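Local coordinates for protein esterase (Rhizomucor miehei CAU432, PDB 4WY8) that hydrolyses carboxylic esters as a fungal esterase of the alpha/beta hydrolase fold, probably through a serine nucleophile, at residues Leu74-Glu77 with Asn78-Leu81; His100-Thr103 with Val104-Thr108; Arg215-Met218 with Val219-Asp223. All blocks are in the same frame, centred on the assembly; numbering follows the deposited sequence.

Contact 1 (Leu74-Glu77 with Asn78-Leu81); sequences LDTE and NQVL
One face of the Q79 carboxamide is turned towards T76: CD of Q79 lies 4.1 Å from CA of T76, while NE2 of Q79 is 4.1 Å from the methyl CG2 of T76. The same amide passes D75 at its nitrogen, but the angle is too poor for NE2 to be bonded to the D75 carbonyl, so this is a contact of proximity. The N78 amide stands differently, with OD1 beside the E77 peptide.

These groups frame a type I beta turn running from T76 to Q79, a clear case of how a turn reverses the chain within four residues, closed by one backbone bond. The Q79 N-H reaches O of T76 at 3.0 Å with an N-H...O angle of 159°, arriving above the carbonyl plane, about 60° out of it. The T76 oxygen also accepts from NH1 of R72, which in addition holds the Q79 carbonyl, so one arginine of strand 65-73 ties together both ends of the turn.

E77 and N78 occupy the two corners, and their side chains lie on the exposed side. On the inner side is T76, a buried residue. Its hydroxyl sits between the backbone N and the carbonyl carbon (chi1 59°), where it bonds to the P73 carbonyl, and this torsion leaves CG2 pointing towards the Q79 amide. L81, also buried, crosses T76 at about a right angle.

The turn belongs to the excursion between strands 65-73 and 83-87 of the alpha/beta hydrolase fold, and the chain is fastened again at L81 by backbone bonds to N152 and D154. There, CD1 of L81 rests 3.8 Å from OG1 of T76 and 4.0 Å from CB of T76.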
ATOM      1  N   LEU A  74      -6.909  -2.884  25.700  1.00 17.43           N
ATOM      2  CA  LEU A  74      -7.566  -3.297  26.938  1.00 21.12           C
ATOM      3  C   LEU A  74      -7.922  -4.771  26.843  1.00 25.92           C
ATOM      4  O   LEU A  74      -8.066  -5.307  25.740  1.00 27.37           O
ATOM      5  CB  LEU A  74      -8.824  -2.458  27.189  1.00 20.80           C
ATOM      6  CG  LEU A  74      -8.619  -0.962  27.431  1.00 19.32           C
ATOM      7  CD1 LEU A  74      -9.952  -0.280  27.604  1.00 25.11           C
ATOM      8  CD2 LEU A  74      -7.777  -0.760  28.673  1.00 18.17           C
ATOM      9  N   ASP A  75      -8.043  -5.437  27.988  1.00 36.12           N
ATOM     10  CA  ASP A  75      -8.412  -6.858  27.997  1.00 39.24           C
ATOM     11  C   ASP A  75      -7.374  -7.754  27.285  1.00 29.11           C
ATOM     12  O   ASP A  75      -7.730  -8.659  26.523  1.00 29.64           O
ATOM     13  CB  ASP A  75      -9.804  -7.035  27.360  1.00 38.94           C
ATOM     14  CG  ASP A  75     -10.899  -6.269  28.115  1.00 40.65           C
ATOM     15  OD1 ASP A  75     -10.714  -5.986  29.318  1.00 41.52           O
ATOM     16  OD2 ASP A  75     -11.939  -5.933  27.500  1.00 50.47           O
ATOM     17  N   THR A  76      -6.096  -7.447  27.492  1.00 25.22           N
ATOM     18  CA  THR A  76      -4.990  -8.297  27.042  1.00 27.31           C
ATOM     19  C   THR A  76      -4.055  -8.597  28.218  1.00 30.54           C
ATOM     20  O   THR A  76      -2.893  -8.976  28.019  1.00 28.46           O
ATOM     21  CB  THR A  76      -4.181  -7.647  25.874  1.00 21.14           C
ATOM     22  OG1 THR A  76      -3.640  -6.383  26.294  1.00 18.22           O
ATOM     23  CG2 THR A  76      -5.080  -7.428  24.669  1.00 20.61           C
ATOM     24  N   GLU A  77      -4.578  -8.453  29.441  1.00 37.57           N
ATOM     25  CA  GLU A  77      -3.772  -8.523  30.675  1.00 42.16           C
ATOM     26  C   GLU A  77      -2.925  -9.789  30.826  1.00 36.11           C
ATOM     27  O   GLU A  77      -1.777  -9.715  31.261  1.00 35.99           O
ATOM     28  CB  GLU A  77      -4.682  -8.369  31.904  1.00 45.06           C
ATOM     29  CG  GLU A  77      -5.134  -6.921  32.133  1.00 50.75           C
ATOM     30  CD  GLU A  77      -6.547  -6.645  31.630  1.00 53.47           C
ATOM     31  OE1 GLU A  77      -7.173  -5.678  32.123  1.00 63.00           O
ATOM     32  OE2 GLU A  77      -7.016  -7.370  30.723  1.00 47.12           O
ATOM     33  N   ASN A  78      -3.470 -10.937  30.440  1.00 30.34           N
ATOM     34  CA  ASN A  78      -2.723 -12.188  30.547  1.00 35.98           C
ATOM     35  C   ASN A  78      -2.378 -12.742  29.175  1.00 34.09           C
ATOM     36  O   ASN A  78      -2.210 -13.950  29.024  1.00 36.17           O
ATOM     37  CB  ASN A  78      -3.521 -13.250  31.322  1.00 44.72           C
ATOM     38  CG  ASN A  78      -3.820 -12.837  32.746  1.00 41.00           C
ATOM     39  OD1 ASN A  78      -2.937 -12.373  33.472  1.00 45.98           O
ATOM     40  ND2 ASN A  78      -5.075 -13.005  33.158  1.00 41.49           N
ATOM     41  N   GLN A  79      -2.301 -11.862  28.179  1.00 27.94           N
ATOM     42  CA  GLN A  79      -1.956 -12.259  26.818  1.00 26.14           C
ATOM     43  C   GLN A  79      -0.555 -11.809  26.437  1.00 22.08           C
ATOM     44  O   GLN A  79      -0.141 -10.691  26.754  1.00 21.60           O
ATOM     45  CB  GLN A  79      -2.940 -11.657  25.814  1.00 26.61           C
ATOM     46  CG  GLN A  79      -4.306 -12.308  25.762  1.00 29.74           C
ATOM     47  CD  GLN A  79      -5.185 -11.670  24.702  1.00 37.91           C
ATOM     48  OE1 GLN A  79      -4.766 -11.486  23.546  1.00 43.39           O
ATOM     49  NE2 GLN A  79      -6.395 -11.285  25.097  1.00 36.45           N
ATOM     50  N   VAL A  80       0.170 -12.665  25.731  1.00 21.25           N
ATOM     51  CA  VAL A  80       1.481 -12.288  25.220  1.00 19.93           C
ATOM     52  C   VAL A  80       1.293 -11.681  23.825  1.00 16.98           C
ATOM     53  O   VAL A  80       0.714 -12.313  22.949  1.00 16.75           O
ATOM     54  CB  VAL A  80       2.436 -13.496  25.162  1.00 24.45           C
ATOM     55  CG1 VAL A  80       3.833 -13.055  24.742  1.00 17.45           C
ATOM     56  CG2 VAL A  80       2.486 -14.191  26.521  1.00 26.14           C
ATOM     57  N   LEU A  81       1.769 -10.458  23.627  1.00 12.86           N
ATOM     58  CA  LEU A  81       1.530  -9.738  22.382  1.00 13.53           C
ATOM     59  C   LEU A  81       2.813  -9.547  21.559  1.00 14.26           C
ATOM     60  O   LEU A  81       3.920  -9.556  22.115  1.00 12.65           O
ATOM     61  CB  LEU A  81       0.920  -8.367  22.686  1.00 13.96           C
ATOM     62  CG  LEU A  81      -0.367  -8.398  23.515  1.00 17.33           C
ATOM     63  CD1 LEU A  81      -0.818  -6.983  23.837  1.00 12.01           C
ATOM     64  CD2 LEU A  81      -1.458  -9.214  22.803  1.00 16.04           C
TER

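Contact 2 (His100-Thr103 with Val104-Thr108); sequences HRRT and VYELT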
ATOM      1  N   HIS A 100       2.406  11.934  18.925  1.00 10.34           N
ATOM      2  CA  HIS A 100       2.186  10.678  18.208  1.00 11.27           C
ATOM      3  C   HIS A 100       1.174   9.801  18.905  1.00 12.16           C
ATOM      4  O   HIS A 100       1.031   8.618  18.570  1.00 11.76           O
ATOM      5  CB  HIS A 100       3.501   9.922  18.026  1.00 10.44           C
ATOM      6  CG  HIS A 100       4.430  10.576  17.051  1.00 10.27           C
ATOM      7  ND1 HIS A 100       5.019  11.799  17.288  1.00  8.36           N
ATOM      8  CD2 HIS A 100       4.827  10.193  15.809  1.00 11.16           C
ATOM      9  CE1 HIS A 100       5.761  12.137  16.241  1.00 11.51           C
ATOM     10  NE2 HIS A 100       5.659  11.182  15.330  1.00 12.63           N
ATOM     11  N   ARG A 101       0.482  10.378  19.886  1.00 13.28           N
ATOM     12  CA  ARG A 101      -0.523   9.640  20.631  1.00 12.33           C
ATOM     13  C   ARG A 101      -1.569   9.033  19.704  1.00 13.76           C
ATOM     14  O   ARG A 101      -1.961   7.875  19.857  1.00 11.93           O
ATOM     15  CB  ARG A 101      -1.212  10.545  21.659  1.00 10.37           C
ATOM     16  CG  ARG A 101      -2.391   9.849  22.343  1.00 15.46           C
ATOM     17  CD  ARG A 101      -3.038  10.748  23.384  1.00 16.48           C
ATOM     18  NE  ARG A 101      -3.581  11.948  22.763  1.00 15.58           N
ATOM     19  CZ  ARG A 101      -3.966  13.028  23.432  1.00 15.14           C
ATOM     20  NH1 ARG A 101      -3.862  13.064  24.749  1.00 14.21           N
ATOM     21  NH2 ARG A 101      -4.457  14.065  22.777  1.00 13.13           N
ATOM     22  N   ARG A 102      -2.060   9.826  18.766  1.00 11.63           N
ATOM     23  CA  ARG A 102      -3.107   9.335  17.874  1.00 11.73           C
ATOM     24  C   ARG A 102      -2.610   8.102  17.091  1.00 13.11           C
ATOM     25  O   ARG A 102      -3.216   7.020  17.117  1.00 13.94           O
ATOM     26  CB  ARG A 102      -3.543  10.474  16.934  1.00 12.75           C
ATOM     27  CG  ARG A 102      -4.478  10.054  15.796  1.00 14.63           C
ATOM     28  CD  ARG A 102      -5.877   9.769  16.270  1.00 10.96           C
ATOM     29  NE  ARG A 102      -6.468  10.983  16.845  1.00 20.26           N
ATOM     30  CZ  ARG A 102      -7.727  11.086  17.263  1.00 17.04           C
ATOM     31  NH1 ARG A 102      -8.556  10.057  17.164  1.00 17.25           N
ATOM     32  NH2 ARG A 102      -8.157  12.227  17.766  1.00 18.83           N
ATOM     33  N   THR A 103      -1.475   8.280  16.421  1.00 12.11           N
ATOM     34  CA  THR A 103      -0.878   7.224  15.624  1.00 11.35           C
ATOM     35  C   THR A 103      -0.617   5.951  16.442  1.00 10.59           C
ATOM     36  O   THR A 103      -0.967   4.836  16.026  1.00 10.13           O
ATOM     37  CB  THR A 103       0.441   7.720  15.021  1.00 15.49           C
ATOM     38  OG1 THR A 103       0.173   8.856  14.179  1.00 11.90           O
ATOM     39  CG2 THR A 103       1.107   6.607  14.221  1.00 12.34           C
ATOM     40  N   VAL A 104      -0.023   6.136  17.617  1.00 10.60           N
ATOM     41  CA  VAL A 104       0.361   5.034  18.488  1.00  9.79           C
ATOM     42  C   VAL A 104      -0.853   4.294  19.068  1.00 10.54           C
ATOM     43  O   VAL A 104      -0.907   3.060  19.048  1.00 10.16           O
ATOM     44  CB  VAL A 104       1.277   5.554  19.631  1.00 11.21           C
ATOM     45  CG1 VAL A 104       1.358   4.539  20.754  1.00 10.48           C
ATOM     46  CG2 VAL A 104       2.691   5.881  19.082  1.00  9.86           C
ATOM     47  N   TYR A 105      -1.853   5.028  19.538  1.00  9.68           N
ATOM     48  CA  TYR A 105      -3.051   4.369  20.080  1.00 12.01           C
ATOM     49  C   TYR A 105      -3.758   3.578  18.988  1.00 13.46           C
ATOM     50  O   TYR A 105      -4.152   2.399  19.214  1.00 10.38           O
ATOM     51  CB  TYR A 105      -4.027   5.377  20.704  1.00 11.43           C
ATOM     52  CG  TYR A 105      -3.622   5.929  22.061  1.00 11.05           C
ATOM     53  CD1 TYR A 105      -2.291   5.941  22.469  1.00  9.10           C
ATOM     54  CD2 TYR A 105      -4.583   6.461  22.932  1.00 13.53           C
ATOM     55  CE1 TYR A 105      -1.924   6.469  23.720  1.00 12.88           C
ATOM     56  CE2 TYR A 105      -4.229   6.990  24.185  1.00 11.88           C
ATOM     57  CZ  TYR A 105      -2.897   6.988  24.567  1.00 16.37           C
ATOM     58  OH  TYR A 105      -2.523   7.507  25.795  1.00 20.25           O
ATOM     59  N   GLU A 106      -3.879   4.188  17.796  1.00 11.03           N
ATOM     60  CA  GLU A 106      -4.524   3.469  16.672  1.00 14.12           C
ATOM     61  C   GLU A 106      -3.758   2.204  16.257  1.00 10.78           C
ATOM     62  O   GLU A 106      -4.343   1.158  16.018  1.00 13.46           O
ATOM     63  CB  GLU A 106      -4.675   4.394  15.453  1.00 12.99           C
ATOM     64  CG  GLU A 106      -5.796   5.429  15.569  1.00 15.07           C
ATOM     65  CD  GLU A 106      -7.216   4.835  15.562  1.00 19.60           C
ATOM     66  OE1 GLU A 106      -7.415   3.670  15.131  1.00 19.11           O
ATOM     67  OE2 GLU A 106      -8.150   5.562  15.976  1.00 23.02           O
ATOM     68  N   LEU A 107      -2.444   2.320  16.142  1.00 13.60           N
ATOM     69  CA  LEU A 107      -1.606   1.177  15.795  1.00 12.26           C
ATOM     70  C   LEU A 107      -1.750   0.071  16.850  1.00 11.64           C
ATOM     71  O   LEU A 107      -1.889  -1.107  16.543  1.00 10.36           O
ATOM     72  CB  LEU A 107      -0.153   1.634  15.681  1.00  9.20           C
ATOM     73  CG  LEU A 107       0.883   0.589  15.256  1.00 15.76           C
ATOM     74  CD1 LEU A 107       0.587  -0.037  13.858  1.00  6.77           C
ATOM     75  CD2 LEU A 107       2.286   1.198  15.318  1.00  9.10           C
ATOM     76  N   THR A 108      -1.725   0.481  18.105  1.00 12.05           N
ATOM     77  CA  THR A 108      -1.904  -0.422  19.224  1.00  7.97           C
ATOM     78  C   THR A 108      -3.171  -1.233  19.083  1.00  9.82           C
ATOM     79  O   THR A 108      -3.114  -2.474  19.149  1.00  9.00           O
ATOM     80  CB  THR A 108      -1.959   0.336  20.558  1.00 11.53           C
ATOM     81  OG1 THR A 108      -0.710   1.017  20.785  1.00  9.21           O
ATOM     82  CG2 THR A 108      -2.268  -0.637  21.698  1.00  8.03           C
TER
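The aromatic contact joins R101 to Y105, one helical turn further on. CG of R101 stands over the centre of one face of the Y105 ring, 3.6 Å from its centroid and 11° off the ring normal, a CH-pi interaction made by the aliphatic part of the arginine. With CG anti to the R101 backbone N (chi1 173°), CG and CD lie over the ring, and the bend at chi3 carries the guanidinium up and away from the face, its plane inclined 61° to the ring.

The backbone bonds are those of a regular alpha helix started at H100, its N-cap residue. V104 N donates to H100 O at 2.9 Å, and Y105, E106 and L107 follow in the same i to i+4 pattern. OG1 of T108 donates to O of V104 at 2.7 Å. The backbone N of T108 bonds to this same oxygen from the opposite face of the carbonyl plane.

The polar side chains are bonded to partners beyond the helical turn. NE2 of H100 bonds to D163, T103 to the F294 carbonyl, R102 through NH1 and NE to the carbonyls of E46 and A297, and E106 forms a salt bridge with R110.

Helix 101-111 is the crossover of a beta-alpha-beta unit between strands 83-87 and 114-118. V104 packs on V115 and F117 of strand 114-118 and on T71 of strand 65-73, while Y105 lies against V51 and L53 of strand 51-59.

Contact 3 (Arg215-Met218 with Val219-Asp223); sequences RKLM and VWFFD
F221 meets L217 and M218 from the preceding turn of helix 215-225, and these three apolar residues make the centre. CG of L217 lies 3.8 Å from CE2 of F221, the two side chains crossing at a slant. M218 approaches the same ring from its edge: SD is 5.5 Å from the centroid, a Met-aromatic contact. Bends at chi2 (-52°) and chi3 (-58°) fold the methionine back, bringing CE to 3.8 Å from CE2 of F222. Next to this group, L217 and W220 run side by side, CD1 of L217 being 4.0 Å from CE3 of W220.

Four successive i to i+4 bonds join the two segments, the last from F222 N to O of M218 at 2.9 Å; that oxygen also lies at the edge of the F222 ring, near its plane. At the polar edge, R215 bonds through NE to the F199 carbonyl, K216 NZ to T23, and D223 forms a salt bridge with R232.

The helix lies between strands 188-191 and 253-258 of the alpha/beta hydrolase fold, with M218 near, but not touching, the probable catalytic triad. M218 touches Y204 of helix 202-206, and F222 meets W92 edge-to-face.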
ATOM      1  N   ARG A 215      12.457  22.380   3.156  1.00 12.84           N
ATOM      2  CA  ARG A 215      13.897  22.220   3.098  1.00 12.28           C
ATOM      3  C   ARG A 215      14.528  22.970   4.253  1.00 15.20           C
ATOM      4  O   ARG A 215      15.408  22.455   4.950  1.00 16.69           O
ATOM      5  CB  ARG A 215      14.430  22.750   1.779  1.00 14.68           C
ATOM      6  CG  ARG A 215      15.944  22.874   1.689  1.00 18.00           C
ATOM      7  CD  ARG A 215      16.326  23.756   0.492  1.00 16.85           C
ATOM      8  NE  ARG A 215      16.398  22.992  -0.740  1.00 23.88           N
ATOM      9  CZ  ARG A 215      15.976  23.423  -1.929  1.00 24.65           C
ATOM     10  NH1 ARG A 215      15.438  24.626  -2.065  1.00 25.58           N
ATOM     11  NH2 ARG A 215      16.080  22.632  -2.989  1.00 24.84           N
ATOM     12  N   LYS A 216      14.027  24.173   4.501  1.00 13.85           N
ATOM     13  CA  LYS A 216      14.543  25.001   5.576  1.00 16.77           C
ATOM     14  C   LYS A 216      14.535  24.261   6.914  1.00 13.62           C
ATOM     15  O   LYS A 216      15.517  24.265   7.673  1.00 14.21           O
ATOM     16  CB  LYS A 216      13.719  26.283   5.656  1.00 23.44           C
ATOM     17  CG  LYS A 216      14.422  27.379   6.391  1.00 30.04           C
ATOM     18  CD  LYS A 216      13.657  28.687   6.322  1.00 35.40           C
ATOM     19  CE  LYS A 216      14.595  29.822   6.723  1.00 44.54           C
ATOM     20  NZ  LYS A 216      15.423  29.442   7.923  1.00 40.41           N
ATOM     21  N   LEU A 217      13.395  23.652   7.204  1.00 11.65           N
ATOM     22  CA  LEU A 217      13.213  22.853   8.395  1.00 13.44           C
ATOM     23  C   LEU A 217      14.166  21.631   8.417  1.00 13.33           C
ATOM     24  O   LEU A 217      14.756  21.317   9.447  1.00 13.58           O
ATOM     25  CB  LEU A 217      11.748  22.429   8.485  1.00 13.50           C
ATOM     26  CG  LEU A 217      11.143  22.249   9.864  1.00 19.58           C
ATOM     27  CD1 LEU A 217      11.451  23.442  10.740  1.00 16.42           C
ATOM     28  CD2 LEU A 217       9.644  22.097   9.701  1.00 23.47           C
ATOM     29  N   MET A 218      14.348  20.962   7.283  1.00 15.82           N
ATOM     30  CA  MET A 218      15.262  19.819   7.256  1.00 14.18           C
ATOM     31  C   MET A 218      16.688  20.274   7.607  1.00 15.81           C
ATOM     32  O   MET A 218      17.377  19.618   8.394  1.00 12.68           O
ATOM     33  CB  MET A 218      15.228  19.119   5.888  1.00 11.36           C
ATOM     34  CG  MET A 218      14.040  18.151   5.706  1.00 14.61           C
ATOM     35  SD  MET A 218      13.884  16.934   7.052  1.00 13.89           S
ATOM     36  CE  MET A 218      15.498  16.135   6.973  1.00 15.63           C
ATOM     37  N   VAL A 219      17.098  21.426   7.072  1.00 13.76           N
ATOM     38  CA  VAL A 219      18.412  21.983   7.355  1.00 12.12           C
ATOM     39  C   VAL A 219      18.568  22.302   8.826  1.00 14.48           C
ATOM     40  O   VAL A 219      19.579  21.960   9.450  1.00 15.18           O
ATOM     41  CB  VAL A 219      18.666  23.259   6.507  1.00 19.92           C
ATOM     42  CG1 VAL A 219      19.917  24.009   6.988  1.00 13.43           C
ATOM     43  CG2 VAL A 219      18.785  22.875   5.036  1.00 12.61           C
ATOM     44  N   TRP A 220      17.550  22.934   9.390  1.00 11.77           N
ATOM     45  CA  TRP A 220      17.544  23.224  10.811  1.00 12.07           C
ATOM     46  C   TRP A 220      17.679  21.949  11.694  1.00 16.18           C
ATOM     47  O   TRP A 220      18.484  21.881  12.657  1.00 17.93           O
ATOM     48  CB  TRP A 220      16.263  23.987  11.110  1.00 13.97           C
ATOM     49  CG  TRP A 220      16.108  24.536  12.477  1.00 16.82           C
ATOM     50  CD1 TRP A 220      16.739  25.633  13.003  1.00 17.56           C
ATOM     51  CD2 TRP A 220      15.205  24.067  13.484  1.00 17.28           C
ATOM     52  NE1 TRP A 220      16.296  25.854  14.285  1.00 16.65           N
ATOM     53  CE2 TRP A 220      15.355  24.910  14.603  1.00 18.11           C
ATOM     54  CE3 TRP A 220      14.286  23.011  13.549  1.00 18.85           C
ATOM     55  CZ2 TRP A 220      14.632  24.720  15.784  1.00 17.78           C
ATOM     56  CZ3 TRP A 220      13.560  22.827  14.712  1.00 19.74           C
ATOM     57  CH2 TRP A 220      13.737  23.679  15.821  1.00 21.17           C
ATOM     58  N   PHE A 221      16.894  20.937  11.351  1.00 11.88           N
ATOM     59  CA  PHE A 221      16.953  19.646  12.029  1.00 13.83           C
ATOM     60  C   PHE A 221      18.358  19.034  11.976  1.00 13.68           C
ATOM     61  O   PHE A 221      18.945  18.688  13.000  1.00 12.90           O
ATOM     62  CB  PHE A 221      15.976  18.680  11.383  1.00 12.80           C
ATOM     63  CG  PHE A 221      14.535  18.954  11.699  1.00 12.64           C
ATOM     64  CD1 PHE A 221      14.160  19.449  12.938  1.00 10.27           C
ATOM     65  CD2 PHE A 221      13.548  18.640  10.767  1.00 11.30           C
ATOM     66  CE1 PHE A 221      12.821  19.660  13.226  1.00 15.18           C
ATOM     67  CE2 PHE A 221      12.215  18.836  11.041  1.00  9.93           C
ATOM     68  CZ  PHE A 221      11.840  19.337  12.268  1.00 13.76           C
ATOM     69  N   PHE A 222      18.894  18.907  10.772  1.00 12.54           N
ATOM     70  CA  PHE A 222      20.235  18.347  10.603  1.00 16.25           C
ATOM     71  C   PHE A 222      21.313  19.154  11.365  1.00 19.72           C
ATOM     72  O   PHE A 222      22.237  18.572  11.970  1.00 15.25           O
ATOM     73  CB  PHE A 222      20.581  18.300   9.115  1.00 13.19           C
ATOM     74  CG  PHE A 222      20.435  16.923   8.481  1.00 18.22           C
ATOM     75  CD1 PHE A 222      21.427  15.951   8.638  1.00 19.05           C
ATOM     76  CD2 PHE A 222      19.326  16.620   7.698  1.00 18.18           C
ATOM     77  CE1 PHE A 222      21.304  14.681   8.035  1.00 21.55           C
ATOM     78  CE2 PHE A 222      19.188  15.358   7.090  1.00 18.46           C
ATOM     79  CZ  PHE A 222      20.183  14.384   7.263  1.00 15.08           C
ATOM     80  N   ASP A 223      21.177  20.484  11.371  1.00 16.07           N
ATOM     81  CA  ASP A 223      22.169  21.330  12.033  1.00 18.57           C
ATOM     82  C   ASP A 223      22.122  21.127  13.544  1.00 16.54           C
ATOM     83  O   ASP A 223      23.156  21.160  14.208  1.00 16.06           O
ATOM     84  CB  ASP A 223      21.970  22.812  11.681  1.00 20.84           C
ATOM     85  CG  ASP A 223      22.535  23.164  10.321  1.00 21.39           C
ATOM     86  OD1 ASP A 223      23.399  22.408   9.826  1.00 28.41           O
ATOM     87  OD2 ASP A 223      22.110  24.191   9.742  1.00 23.59           O
TER

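In the fold
The three contacts follow one another along the chain and illustrate short-range order at different depths of one fold. Contacts 1 and 2 lie on the same side of the chain's centre, their centres about 17 Å apart and their nearest atoms about 7 Å. Contact 3 is on the opposite side from contact 1, about 41 Å between centres, and about 26 Å from contact 2. The probable Ser-His-Asp triad (S164, D261 and H291) has neighbours from two of them: H100 of contact 2 and M218 of contact 3 come near it without touching. Contact 1 is the outlying turn, 24 Å from the chain's centre.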